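D-galactonate dehydratase family member RspA (PDB 3T6C) catalyses, at a low rate in vitro, the magnesium-dependent dehydration of D-gluconate to 2-dehydro-3-deoxy-D-gluconate. Local coordinates at residues Met110-Ser115 / Arg319-Ser324; Gly116-Leu121 / Ile328-Lys333; Tyr216-Ala221 / Arg431-Thr436; Thr252-Ile257 / Leu283-Gln288; Phe270-Val275 / Pro293-Glu298. All blocks are in the same frame, centred on the assembly; numbering follows the deposited sequence. Where two conformers were deposited one is given.

Contact 1 (Met110-Ser115 / Arg319-Ser324)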
# COMPACT_ATOMS: atom_id res chain seq x y z
N MET A 110 -23.13 14.51 -23.60
CA MET A 110 -22.44 13.73 -24.60
C MET A 110 -22.84 12.25 -24.57
O MET A 110 -23.10 11.64 -25.63
CB MET A 110 -20.93 13.84 -24.41
CG MET A 110 -20.40 15.30 -24.43
SD MET A 110 -20.63 16.17 -25.96
CE MET A 110 -19.55 15.24 -27.06
N ASN A 111 -22.89 11.67 -23.38
CA ASN A 111 -23.09 10.22 -23.30
C ASN A 111 -24.52 9.86 -23.67
O ASN A 111 -24.75 8.83 -24.30
CB ASN A 111 -22.79 9.71 -21.89
CG ASN A 111 -21.32 9.83 -21.51
OD1 ASN A 111 -20.50 10.37 -22.27
ND2 ASN A 111 -20.99 9.42 -20.30
N ASN A 112 -25.48 10.69 -23.29
CA ASN A 112 -26.88 10.36 -23.61
C ASN A 112 -27.13 10.44 -25.11
O ASN A 112 -27.85 9.60 -25.66
CB ASN A 112 -27.82 11.30 -22.86
CG ASN A 112 -28.20 10.75 -21.52
OD1 ASN A 112 -29.14 9.97 -21.43
ND2 ASN A 112 -27.44 11.10 -20.47
N ALA A 113 -26.54 11.43 -25.77
CA ALA A 113 -26.63 11.46 -27.23
C ALA A 113 -26.05 10.16 -27.84
O ALA A 113 -26.64 9.58 -28.75
CB ALA A 113 -25.91 12.69 -27.79
N LEU A 114 -24.88 9.73 -27.38
CA LEU A 114 -24.21 8.53 -27.86
C LEU A 114 -25.10 7.31 -27.59
O LEU A 114 -25.22 6.40 -28.43
CB LEU A 114 -22.85 8.43 -27.15
CG LEU A 114 -22.03 7.22 -27.50
CD1 LEU A 114 -21.81 7.12 -29.02
CD2 LEU A 114 -20.71 7.40 -26.70
N SER A 115 -25.75 7.28 -26.41
CA SER A 115 -26.65 6.15 -26.09
C SER A 115 -27.80 6.01 -27.05
O SER A 115 -28.20 4.89 -27.43
CB SER A 115 -27.25 6.40 -24.66
OG SER A 115 -28.18 5.38 -24.35
N ARG A 319 -25.15 0.85 -10.34
CA ARG A 319 -26.44 1.53 -10.57
C ARG A 319 -26.60 2.35 -11.85
O ARG A 319 -27.52 3.18 -11.93
CB ARG A 319 -26.85 2.38 -9.35
CG ARG A 319 -27.11 1.54 -8.09
CD ARG A 319 -28.58 1.06 -8.08
NE ARG A 319 -29.50 2.22 -8.12
CZ ARG A 319 -30.70 2.23 -8.75
NH1 ARG A 319 -31.12 1.20 -9.51
NH2 ARG A 319 -31.49 3.30 -8.64
N CYS A 320 -25.67 2.22 -12.78
CA CYS A 320 -25.67 3.22 -13.87
C CYS A 320 -27.02 3.38 -14.54
O CYS A 320 -27.79 2.40 -14.76
CB CYS A 320 -24.72 2.80 -14.96
SG CYS A 320 -22.99 2.72 -14.34
N HIS A 321 -27.27 4.64 -14.93
CA HIS A 321 -28.36 4.96 -15.87
C HIS A 321 -27.63 4.71 -17.17
O HIS A 321 -26.68 5.47 -17.56
CB HIS A 321 -28.70 6.45 -15.65
CG HIS A 321 -29.81 6.99 -16.51
ND1 HIS A 321 -31.14 6.70 -16.27
CD2 HIS A 321 -29.79 7.86 -17.53
CE1 HIS A 321 -31.89 7.33 -17.16
NE2 HIS A 321 -31.09 8.06 -17.92
N ILE A 322 -28.03 3.69 -17.91
CA ILE A 322 -27.16 3.27 -19.01
C ILE A 322 -27.07 4.32 -20.11
O ILE A 322 -26.07 4.37 -20.83
CB ILE A 322 -27.47 1.85 -19.57
CG1 ILE A 322 -28.83 1.77 -20.26
CG2 ILE A 322 -27.27 0.79 -18.46
CD1 ILE A 322 -29.06 0.41 -20.95
N SER A 323 -28.10 5.14 -20.28
CA SER A 323 -27.92 6.20 -21.30
C SER A 323 -26.87 7.22 -20.86
O SER A 323 -26.20 7.84 -21.70
CB SER A 323 -29.26 6.85 -21.68
OG SER A 323 -29.87 7.55 -20.58
N SER A 324 -26.70 7.42 -19.55
CA SER A 324 -25.68 8.36 -19.06
C SER A 324 -24.25 7.81 -19.15
O SER A 324 -23.31 8.57 -18.95
CB SER A 324 -25.96 8.81 -17.61
OG SER A 324 -27.13 9.65 -17.70

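Contact 2 (Gly116-Leu121 / Ile328-Lys333)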
# COMPACT_ATOMS: atom_id res chain seq x y z
N GLY A 116 -28.38 7.14 -27.48
CA GLY A 116 -29.53 7.07 -28.35
C GLY A 116 -29.12 6.38 -29.65
O GLY A 116 -29.86 5.52 -30.18
N ILE A 117 -27.93 6.75 -30.14
CA ILE A 117 -27.35 6.13 -31.33
C ILE A 117 -27.06 4.66 -31.11
O ILE A 117 -27.49 3.81 -31.88
CB ILE A 117 -26.05 6.85 -31.75
CG1 ILE A 117 -26.33 8.31 -32.16
CG2 ILE A 117 -25.38 6.12 -32.90
CD1 ILE A 117 -27.54 8.48 -33.02
N ASP A 118 -26.33 4.36 -30.04
CA ASP A 118 -25.87 3.00 -29.77
C ASP A 118 -27.03 1.99 -29.61
O ASP A 118 -27.01 0.90 -30.19
CB ASP A 118 -24.97 2.98 -28.54
CG ASP A 118 -24.42 1.60 -28.25
OD1 ASP A 118 -23.47 1.17 -29.00
OD2 ASP A 118 -24.92 0.97 -27.29
N MET A 119 -28.03 2.37 -28.81
CA MET A 119 -29.19 1.46 -28.61
C MET A 119 -29.88 1.21 -29.96
O MET A 119 -30.30 0.08 -30.25
CB MET A 119 -30.19 2.04 -27.57
CG MET A 119 -29.67 2.07 -26.18
SD MET A 119 -31.07 2.42 -25.12
CE MET A 119 -30.21 2.70 -23.57
N ALA A 120 -30.04 2.27 -30.77
CA ALA A 120 -30.71 2.09 -32.07
C ALA A 120 -29.90 1.18 -32.97
O ALA A 120 -30.47 0.40 -33.74
CB ALA A 120 -30.91 3.43 -32.73
N LEU A 121 -28.58 1.24 -32.89
CA LEU A 121 -27.79 0.32 -33.72
C LEU A 121 -27.90 -1.13 -33.24
O LEU A 121 -27.96 -2.04 -34.09
CB LEU A 121 -26.30 0.75 -33.72
CG LEU A 121 -26.10 2.09 -34.39
CD1 LEU A 121 -24.64 2.55 -34.24
CD2 LEU A 121 -26.47 2.06 -35.89
N ILE A 328 -25.92 0.55 -24.69
CA ILE A 328 -25.77 -0.89 -24.44
C ILE A 328 -24.32 -1.34 -24.56
O ILE A 328 -23.85 -2.16 -23.77
CB ILE A 328 -26.63 -1.67 -25.43
CG1 ILE A 328 -28.08 -1.52 -25.00
CG2 ILE A 328 -26.21 -3.17 -25.45
CD1 ILE A 328 -29.13 -1.99 -26.01
N THR A 329 -23.58 -0.80 -25.54
CA THR A 329 -22.16 -1.19 -25.72
C THR A 329 -21.35 -1.01 -24.42
O THR A 329 -20.76 -1.98 -23.91
CB THR A 329 -21.55 -0.44 -26.90
OG1 THR A 329 -22.15 -0.93 -28.12
CG2 THR A 329 -20.01 -0.68 -27.01
N PRO A 330 -21.34 0.19 -23.86
CA PRO A 330 -20.59 0.34 -22.60
C PRO A 330 -21.27 -0.32 -21.41
O PRO A 330 -20.56 -0.77 -20.51
CB PRO A 330 -20.50 1.85 -22.43
CG PRO A 330 -21.70 2.41 -23.23
CD PRO A 330 -21.76 1.49 -24.42
N ALA A 331 -22.59 -0.40 -21.39
CA ALA A 331 -23.23 -1.07 -20.26
C ALA A 331 -22.82 -2.53 -20.19
O ALA A 331 -22.64 -3.09 -19.10
CB ALA A 331 -24.76 -0.97 -20.38
N LYS A 332 -22.75 -3.20 -21.34
CA LYS A 332 -22.35 -4.61 -21.33
C LYS A 332 -20.95 -4.74 -20.79
O LYS A 332 -20.64 -5.68 -20.02
CB LYS A 332 -22.47 -5.20 -22.76
CG LYS A 332 -22.09 -6.66 -22.88
CD LYS A 332 -23.02 -7.54 -22.08
CE LYS A 332 -22.83 -9.00 -22.47
NZ LYS A 332 -23.62 -9.91 -21.64
N LYS A 333 -20.09 -3.79 -21.15
CA LYS A 333 -18.70 -3.81 -20.64
C LYS A 333 -18.66 -3.59 -19.12
O LYS A 333 -17.92 -4.27 -18.42
CB LYS A 333 -17.81 -2.78 -21.33
CG LYS A 333 -17.77 -3.06 -22.84
CD LYS A 333 -16.87 -2.04 -23.49
CE LYS A 333 -16.89 -2.33 -25.03
NZ LYS A 333 -16.34 -1.13 -25.72

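Contact 3 (Tyr216-Ala221 / Arg431-Thr436). With EDO (1,2-ethanediol), chain G.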
# COMPACT_ATOMS: atom_id res chain seq x y z
N TYR A 216 -35.92 22.92 1.36
CA TYR A 216 -35.14 22.69 2.58
C TYR A 216 -35.32 21.29 3.13
O TYR A 216 -36.43 20.68 3.08
CB TYR A 216 -35.48 23.77 3.62
CG TYR A 216 -34.79 25.06 3.29
CD1 TYR A 216 -35.19 25.84 2.20
CD2 TYR A 216 -33.68 25.45 4.02
CE1 TYR A 216 -34.50 27.01 1.89
CE2 TYR A 216 -32.97 26.59 3.70
CZ TYR A 216 -33.39 27.37 2.65
OH TYR A 216 -32.68 28.49 2.34
N PHE A 217 -34.21 20.75 3.63
CA PHE A 217 -34.24 19.42 4.27
C PHE A 217 -33.22 19.43 5.37
O PHE A 217 -32.39 20.34 5.40
CB PHE A 217 -33.96 18.32 3.26
CG PHE A 217 -32.51 18.22 2.85
CD1 PHE A 217 -31.93 19.20 2.03
CD2 PHE A 217 -31.74 17.16 3.29
CE1 PHE A 217 -30.56 19.12 1.65
CE2 PHE A 217 -30.39 17.04 2.92
CZ PHE A 217 -29.79 18.01 2.09
N ASP A 218 -33.29 18.47 6.30
CA ASP A 218 -32.37 18.43 7.42
C ASP A 218 -31.64 17.09 7.35
O ASP A 218 -32.22 16.06 7.73
CB ASP A 218 -33.13 18.61 8.74
CG ASP A 218 -32.19 18.69 9.94
OD1 ASP A 218 -31.18 17.99 9.99
OD2 ASP A 218 -32.37 19.54 10.82
N PRO A 219 -30.37 17.12 6.94
CA PRO A 219 -29.62 15.86 6.84
C PRO A 219 -29.50 15.11 8.15
O PRO A 219 -29.46 13.88 8.07
CB PRO A 219 -28.22 16.27 6.37
CG PRO A 219 -28.21 17.75 6.21
CD PRO A 219 -29.57 18.32 6.58
N GLU A 220 -29.37 15.79 9.28
CA GLU A 220 -29.18 15.13 10.56
C GLU A 220 -30.48 14.46 10.97
O GLU A 220 -30.48 13.29 11.40
CB GLU A 220 -28.74 16.14 11.63
CG GLU A 220 -27.20 16.40 11.55
CD GLU A 220 -26.83 17.51 10.64
OE1 GLU A 220 -27.77 18.29 10.28
OE2 GLU A 220 -25.58 17.64 10.31
N ALA A 221 -31.60 15.18 10.83
CA ALA A 221 -32.88 14.59 11.21
C ALA A 221 -33.24 13.44 10.30
O ALA A 221 -33.79 12.43 10.74
CB ALA A 221 -33.97 15.70 11.19
N ARG A 431 -31.55 22.69 -0.08
CA ARG A 431 -30.73 23.44 0.86
C ARG A 431 -30.88 22.89 2.26
O ARG A 431 -31.96 22.45 2.65
CB ARG A 431 -31.11 24.94 0.81
CG ARG A 431 -30.75 25.60 -0.52
CD ARG A 431 -31.09 27.07 -0.47
NE ARG A 431 -30.82 27.76 -1.73
CZ ARG A 431 -29.67 28.33 -2.09
NH1 ARG A 431 -28.57 28.23 -1.33
NH2 ARG A 431 -29.60 28.96 -3.26
N THR A 432 -29.77 22.85 3.00
CA THR A 432 -29.81 22.47 4.43
C THR A 432 -30.38 23.64 5.23
O THR A 432 -30.63 24.71 4.71
CB THR A 432 -28.40 22.04 4.94
OG1 THR A 432 -27.55 23.19 4.90
CG2 THR A 432 -27.82 20.94 4.03
N PRO A 433 -30.64 23.43 6.53
CA PRO A 433 -31.34 24.46 7.30
C PRO A 433 -30.66 25.81 7.29
O PRO A 433 -31.35 26.81 7.36
CB PRO A 433 -31.37 23.85 8.71
CG PRO A 433 -31.61 22.38 8.39
CD PRO A 433 -30.59 22.15 7.27
N ASP A 434 -29.34 25.85 7.22
CA ASP A 434 -28.69 27.15 7.19
C ASP A 434 -28.67 27.83 5.82
O ASP A 434 -28.18 28.95 5.70
CB ASP A 434 -27.26 27.09 7.78
CG ASP A 434 -26.23 26.50 6.80
OD1 ASP A 434 -26.63 25.77 5.87
OD2 ASP A 434 -25.02 26.71 7.05
N GLY A 435 -29.20 27.15 4.80
CA GLY A 435 -29.24 27.70 3.45
C GLY A 435 -28.20 27.15 2.51
O GLY A 435 -28.13 27.55 1.36
N THR A 436 -27.36 26.24 2.97
CA THR A 436 -26.31 25.67 2.10
C THR A 436 -26.88 24.79 0.98
O THR A 436 -27.65 23.85 1.25
CB THR A 436 -25.37 24.77 2.95
OG1 THR A 436 -24.79 25.52 4.06
CG2 THR A 436 -24.21 24.28 2.07
C1 EDO G . -37.80 17.76 5.57
O1 EDO G . -39.14 17.87 6.06
C2 EDO G . -36.89 17.35 6.75
O2 EDO G . -35.69 16.72 6.24

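Contact 4 (Thr252-Ile257 / Leu283-Gln288)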
# COMPACT_ATOMS: atom_id res chain seq x y z
N THR A 252 -23.42 13.74 4.99
CA THR A 252 -21.96 13.73 4.87
C THR A 252 -21.41 12.30 4.86
O THR A 252 -22.07 11.39 5.38
CB THR A 252 -21.27 14.44 6.05
OG1 THR A 252 -21.56 13.75 7.27
CG2 THR A 252 -21.69 15.94 6.13
N PRO A 253 -20.20 12.08 4.32
CA PRO A 253 -19.74 10.69 4.24
C PRO A 253 -19.64 9.97 5.59
O PRO A 253 -20.06 8.80 5.70
CB PRO A 253 -18.36 10.82 3.54
CG PRO A 253 -18.51 12.09 2.63
CD PRO A 253 -19.38 13.03 3.51
N ILE A 254 -19.16 10.64 6.62
CA ILE A 254 -19.00 9.96 7.88
C ILE A 254 -20.39 9.59 8.42
O ILE A 254 -20.59 8.52 9.02
CB ILE A 254 -18.16 10.78 8.85
CG1 ILE A 254 -17.85 9.99 10.12
CG2 ILE A 254 -18.88 12.05 9.22
CD1 ILE A 254 -17.01 8.73 9.90
N ASN A 255 -21.37 10.49 8.26
CA ASN A 255 -22.75 10.14 8.69
C ASN A 255 -23.36 9.02 7.86
O ASN A 255 -24.13 8.20 8.39
CB ASN A 255 -23.66 11.37 8.74
CG ASN A 255 -23.27 12.37 9.83
OD1 ASN A 255 -22.63 12.02 10.84
ND2 ASN A 255 -23.68 13.59 9.65
N ALA A 256 -22.94 8.89 6.60
CA ALA A 256 -23.38 7.73 5.81
C ALA A 256 -22.74 6.43 6.29
O ALA A 256 -23.37 5.41 6.23
CB ALA A 256 -23.01 7.92 4.35
N ILE A 257 -21.49 6.49 6.75
CA ILE A 257 -20.82 5.31 7.31
C ILE A 257 -21.58 4.90 8.56
O ILE A 257 -21.93 3.71 8.71
CB ILE A 257 -19.35 5.59 7.62
CG1 ILE A 257 -18.63 5.86 6.31
CG2 ILE A 257 -18.72 4.42 8.40
CD1 ILE A 257 -17.11 6.25 6.41
N LEU A 283 -15.55 5.77 0.21
CA LEU A 283 -16.06 4.40 0.30
C LEU A 283 -14.98 3.45 0.81
O LEU A 283 -15.37 2.41 1.36
CB LEU A 283 -16.65 3.90 -1.05
CG LEU A 283 -17.97 4.61 -1.35
CD1 LEU A 283 -18.37 4.30 -2.82
CD2 LEU A 283 -19.06 4.14 -0.43
N LYS A 284 -13.69 3.77 0.66
CA LYS A 284 -12.66 2.90 1.26
C LYS A 284 -12.89 2.81 2.77
O LYS A 284 -12.92 1.73 3.36
CB LYS A 284 -11.28 3.45 0.99
CG LYS A 284 -10.25 2.60 1.77
CD LYS A 284 -8.84 2.97 1.28
CE LYS A 284 -7.78 2.39 2.18
NZ LYS A 284 -6.47 3.02 1.87
N MET A 285 -13.12 3.94 3.42
CA MET A 285 -13.35 3.89 4.84
C MET A 285 -14.64 3.16 5.18
O MET A 285 -14.69 2.32 6.11
CB MET A 285 -13.40 5.32 5.38
CG MET A 285 -13.66 5.34 6.88
SD MET A 285 -13.66 7.03 7.52
CE MET A 285 -14.19 6.75 9.22
N LEU A 286 -15.72 3.49 4.46
CA LEU A 286 -16.99 2.81 4.73
C LEU A 286 -16.84 1.29 4.69
O LEU A 286 -17.40 0.59 5.55
CB LEU A 286 -18.05 3.27 3.73
CG LEU A 286 -19.45 2.78 4.02
CD1 LEU A 286 -20.46 3.82 3.44
CD2 LEU A 286 -19.78 1.41 3.44
N ARG A 287 -16.13 0.76 3.69
CA ARG A 287 -16.05 -0.70 3.49
C ARG A 287 -15.09 -1.38 4.45
O ARG A 287 -15.05 -2.59 4.51
CB ARG A 287 -15.69 -0.98 2.03
CG ARG A 287 -16.75 -0.43 1.08
CD ARG A 287 -18.03 -1.27 1.10
NE ARG A 287 -17.91 -2.41 0.21
CZ ARG A 287 -18.93 -3.19 -0.13
NH1 ARG A 287 -20.11 -3.06 0.46
NH2 ARG A 287 -18.77 -4.10 -1.12
N GLN A 288 -14.33 -0.62 5.23
CA GLN A 288 -13.53 -1.25 6.30
C GLN A 288 -14.35 -1.44 7.56
O GLN A 288 -13.88 -2.09 8.50
CB GLN A 288 -12.29 -0.41 6.61
CG GLN A 288 -11.38 -0.31 5.40
CD GLN A 288 -10.13 0.51 5.66
OE1 GLN A 288 -9.93 1.59 5.06
NE2 GLN A 288 -9.30 0.03 6.56

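Contact 5 (Phe270-Val275 / Pro293-Glu298). With MG (magnesium ion), chain C; GCO (D-gluconic acid), chain D.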
# COMPACT_ATOMS: atom_id res chain seq x y z
N PHE A 270 -29.89 -3.48 -0.26
CA PHE A 270 -28.79 -2.53 -0.39
C PHE A 270 -29.15 -1.16 0.17
O PHE A 270 -30.33 -0.85 0.27
CB PHE A 270 -28.19 -2.48 -1.81
CG PHE A 270 -29.09 -1.94 -2.96
CD1 PHE A 270 -29.68 -0.69 -2.96
CD2 PHE A 270 -29.23 -2.72 -4.12
CE1 PHE A 270 -30.42 -0.18 -4.08
CE2 PHE A 270 -29.97 -2.23 -5.23
CZ PHE A 270 -30.56 -0.97 -5.21
N LEU A 271 -28.13 -0.40 0.53
CA LEU A 271 -28.20 1.05 0.82
C LEU A 271 -27.58 1.75 -0.39
O LEU A 271 -26.41 1.46 -0.75
CB LEU A 271 -27.40 1.38 2.08
CG LEU A 271 -27.28 2.86 2.40
CD1 LEU A 271 -28.70 3.46 2.68
CD2 LEU A 271 -26.34 3.03 3.59
N GLU A 272 -28.36 2.63 -1.01
CA GLU A 272 -27.96 3.21 -2.30
C GLU A 272 -27.43 4.65 -2.13
O GLU A 272 -27.92 5.45 -1.28
CB GLU A 272 -29.17 3.18 -3.24
CG GLU A 272 -28.99 3.84 -4.61
CD GLU A 272 -30.32 3.94 -5.30
OE1 GLU A 272 -31.27 3.19 -4.90
OE2 GLU A 272 -30.40 4.69 -6.31
N ASP A 273 -26.41 4.98 -2.90
CA ASP A 273 -25.80 6.31 -3.00
C ASP A 273 -25.51 6.94 -1.64
O ASP A 273 -25.91 8.07 -1.34
CB ASP A 273 -26.66 7.25 -3.87
CG ASP A 273 -26.63 6.85 -5.38
OD1 ASP A 273 -26.02 5.82 -5.73
OD2 ASP A 273 -27.24 7.58 -6.23
N PRO A 274 -24.76 6.21 -0.81
CA PRO A 274 -24.39 6.83 0.47
C PRO A 274 -23.45 8.05 0.26
O PRO A 274 -23.37 8.89 1.19
CB PRO A 274 -23.60 5.69 1.16
CG PRO A 274 -23.00 4.88 -0.04
CD PRO A 274 -24.24 4.84 -0.94
N VAL A 275 -22.77 8.15 -0.89
CA VAL A 275 -21.92 9.30 -1.19
C VAL A 275 -22.23 9.81 -2.61
O VAL A 275 -22.71 9.07 -3.48
CB VAL A 275 -20.39 9.05 -1.05
CG1 VAL A 275 -20.05 8.58 0.38
CG2 VAL A 275 -19.92 8.02 -2.08
N PRO A 293 -24.93 -4.08 2.34
CA PRO A 293 -24.56 -3.97 0.93
C PRO A 293 -24.76 -2.57 0.36
O PRO A 293 -25.71 -1.88 0.79
CB PRO A 293 -25.51 -4.99 0.25
CG PRO A 293 -25.92 -5.95 1.36
CD PRO A 293 -26.00 -5.07 2.58
N ILE A 294 -23.89 -2.17 -0.57
CA ILE A 294 -23.87 -0.79 -1.07
C ILE A 294 -24.13 -0.78 -2.58
O ILE A 294 -23.52 -1.52 -3.32
CB ILE A 294 -22.49 -0.13 -0.79
CG1 ILE A 294 -22.25 -0.02 0.73
CG2 ILE A 294 -22.40 1.28 -1.41
CD1 ILE A 294 -23.28 0.80 1.50
N ALA A 295 -25.03 0.11 -3.01
CA ALA A 295 -25.25 0.36 -4.44
C ALA A 295 -24.83 1.79 -4.74
O ALA A 295 -25.08 2.71 -3.95
CB ALA A 295 -26.74 0.20 -4.80
N MET A 296 -24.19 1.99 -5.91
CA MET A 296 -23.80 3.33 -6.34
C MET A 296 -23.92 3.43 -7.81
O MET A 296 -23.63 2.47 -8.54
CB MET A 296 -22.29 3.59 -6.04
CG MET A 296 -21.91 3.87 -4.57
SD MET A 296 -22.31 5.55 -4.04
CE MET A 296 -21.34 6.53 -5.18
N GLY A 297 -24.17 4.67 -8.24
CA GLY A 297 -23.81 5.04 -9.60
C GLY A 297 -24.81 5.53 -10.62
O GLY A 297 -24.43 5.69 -11.77
N GLU A 298 -26.05 5.79 -10.23
CA GLU A 298 -27.00 6.35 -11.22
C GLU A 298 -26.46 7.66 -11.81
O GLU A 298 -26.81 8.00 -12.95
CB GLU A 298 -28.41 6.59 -10.62
CG GLU A 298 -28.41 7.71 -9.60
CD GLU A 298 -29.70 7.78 -8.79
OE1 GLU A 298 -30.17 6.73 -8.30
OE2 GLU A 298 -30.27 8.86 -8.62
MG MG C . -31.32 6.51 -6.49
C1 GCO D . -33.67 6.42 -8.24
C2 GCO D . -33.14 7.79 -8.45
C3 GCO D . -34.13 8.77 -9.05
C4 GCO D . -33.44 10.04 -9.48
C5 GCO D . -34.06 10.57 -10.75
C6 GCO D . -33.41 11.83 -11.27
O1A GCO D . -34.62 5.95 -8.93
O1B GCO D . -33.03 5.65 -7.45
O2 GCO D . -32.44 8.19 -7.30
O3 GCO D . -35.09 8.99 -8.08
O4 GCO D . -33.57 10.98 -8.43
O5 GCO D . -33.97 9.58 -11.71
O6 GCO D . -33.95 12.32 -12.48
O HOH W 1 -24.89 7.69 -8.04
O HOH W 2 -27.64 5.01 -7.79
O HOH W 3 -29.86 7.72 -5.60

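Contact 1 (Met110-Ser115 / Arg319-Ser324)
The closest CA atoms, of Asn-112 and Ser-323, are 4.9 Å apart where helix 108-129 of the N-terminal domain meets the loop after strand 317-318 of the enolase-type barrel. Asn-112 spans both serines with a single amide. Its OD1 accepts from Ser-323 OG at 2.7 Å, with the hydroxyl tilted 29° from the carbonyl plane, and its ND2 donates to Ser-324 OG at 3.1 Å as well as to Pro-108 O. Bonds at both ends of the amide fix its rotation. Ser-115 OG, swung opposite the backbone nitrogen (chi1 177°), rests against Ser-323 CA at 3.2 Å, but its bond goes to Cys-61 O. On the same loop His-321 is hydrogen-bonded to the substrate-binding His-348, and its ring meets Trp-104 of a neighbouring subunit, so the domain contact borders the active site. One residue earlier on the helix, Asn-111 ND2 donates to Ser-324 O at 2.8 Å with a fairly straight N-H...O angle of 161°, the oxygen lying in the amide plane.

Contact 2 (Gly116-Leu121 / Ile328-Lys333)
This contact belongs to the interface between the N-terminal domain and the barrel of the enolase-type fold: Asp-118, on helix 108-129, presents its carboxylate to Thr-329 in the first turn of helix 328-340. The two helical segments run at 86° to each other, 9.5 Å apart at their axes. Both carboxylate oxygens are engaged by Thr-329. OD1 of Asp-118 receives the hydroxyl of Thr-329 OG1 at 2.6 Å on its syn lone pair, and OD2 of Asp-118 receives the backbone N of Thr-329 at 2.8 Å along an almost straight bond (173°). With CG anti to the backbone N (chi1 -177°), the carboxylate is carried to the start of helix 328-340, which would probably stabilise its negative charge. Trp-122 NE1 is also hydrogen-bonded to Thr-329 OG1, which ties the hydroxyl to helix 108-129 a second time. Beside this polar pair, Met-119 CG packs on Ile-328 CG1 at 4.1 Å, the two side chains crossing at about a right angle. Around the junction, helix 91-100 lies against Asp-118 and Thr-329 through Ile-91, helix 355-367 covers Met-119 and Ile-328 through Ala-360, and strand 44-51 backs Ile-117 and Ala-120.

Contact 3 (Tyr216-Ala221 / Arg431-Thr436)
Tyr-216 and Arg-431 form a single parallel beta bridge, their CA atoms 4.8 Å apart, joining strands 215-216 and 430-431 of a small three-stranded sheet; Phe-217 N donates to Arg-431 O at 3.0 Å. Beyond it, the second segment folds into a type I turn from Thr-432 to Gly-435. The Tyr-216 ring lies over the aliphatic part of Arg-431 in a CH-pi contact: CB of Arg-431 stands 3.9 Å from the ring centroid, 15° off the normal. Extended from CG to NE, the arginine carries on past the ring, and CD comes within 3.5 Å of Tyr-216 OH, a hydroxyl bonded to Ala-212 O. Thr-432 CG2 meets Phe-217 CZ and Pro-219 CG, while Pro-219 CD meets Pro-433 CD at 4.0 Å in apolar contact. Arg-431 NH1 donates to Gly-435 O at 2.8 Å, holding the carbonyl at the end of the turn, and the same NH1 forms a salt bridge to Asp-93 of a neighbouring subunit. This is consistent with the turn being held in place partly by the subunit interface.

Contact 4 (Thr252-Ile257 / Leu283-Gln288)
Flat groups have no part in this interface: Ile-254 and Ile-257 meet Met-285 and Leu-286 through aliphatic carbons and a thioether, with neither ring faces nor amide edges involved. The segments run nearly parallel, at 20° with axes 9.8 Å apart, as expected for neighbouring helices on the outside of a beta/alpha barrel. Ile-257 is central. Its CG1 is opposite the carbonyl carbon (chi1 -65°), and the branch ends between the two partners, with CD1 3.6 Å from Met-285 CG and CG1 3.7 Å from Leu-286 CB. The isoleucine crosses Met-285 at about a right angle, whereas it and Leu-286 run alongside each other in opposite directions. Met-285 is fully extended, with CG opposite its backbone nitrogen (chi1 179°), and this straight chain carries its methyl one turn back along the other helix, where CE touches Ile-254 CD1 at 3.5 Å. All four side chains are buried, and the contact is purely apolar. At the start of helix 253-262, Thr-252 OG1 acts as N-cap through a weak bond from Asn-255 N. Toward the outside, Met-285 meets Arg-287 of a neighbouring subunit, and Ile-254 meets Asp-316 of that subunit. The inner side of the pair faces the barrel strands: Leu-286 packs on Ile-294 of strand 294-296, and Ala-256 touches Pro-274 in the loop after strand 270-272.

Contact 5 (Phe270-Val275 / Pro293-Glu298)
Glu-272 and Glu-298 bind the same magnesium ion, through Glu-272 OE2 at 2.0 Å and Glu-298 OE1 at 2.2 Å from the metal. Asp-246, a water, and O1B and O2 of D-gluconate complete the six ligands. The glutamates cross at about a right angle with carboxylate planes 62° apart; the shared cation probably offsets their like charges, and Arg-319 also binds Glu-272 OE2. Asp-273 is second-shell: its OD2 accepts from the metal-bound water at 2.7 Å and probably orients it. Tyr-103 of a neighbouring subunit is hydrogen-bonded to Glu-298 OE2. Behind the site the two strands pair in parallel, with Leu-271 N to Pro-293 O at 2.8 Å, Ala-295 N to Leu-271 O at 3.0 Å and Asp-273 N to Ala-295 O at 2.8 Å. On the side of Glu-272, Ala-295 CB sits over the centre of the Phe-270 ring, 3.6 Å from its centroid. Bent at chi2 and chi3, Met-296 curls back so that CE reaches Val-275 CG2 and SD lies by Pro-274 CD. Strands 270-272 and 294-296, joined through helix 283-289 as a beta-alpha-beta unit, lie in the barrel between strands 242-246 and 317-318.

In the fold
Contact 5 supplies two of the three protein ligands of the magnesium ion. Contact 1, with centres 18 Å away, is coupled to it directly: Arg-319, itself a substrate-binding residue, places its N 2.9 Å from Met-296 O in a probable hydrogen bond, and Arg-319 CG packs on Ala-295 CB. Contacts 1 and 2 share helix 108-129 and, 9 Å apart between centres, join the N-terminal domain to the barrel; Ile-322 bridges them by touching Met-119 and Ala-331. Contact 4, its centre 11 Å from that of contact 5, covers the outside of the same strands. Contact 3 is peripheral, yet the Phe-217 side chain is about 13 Å from the bound D-gluconate.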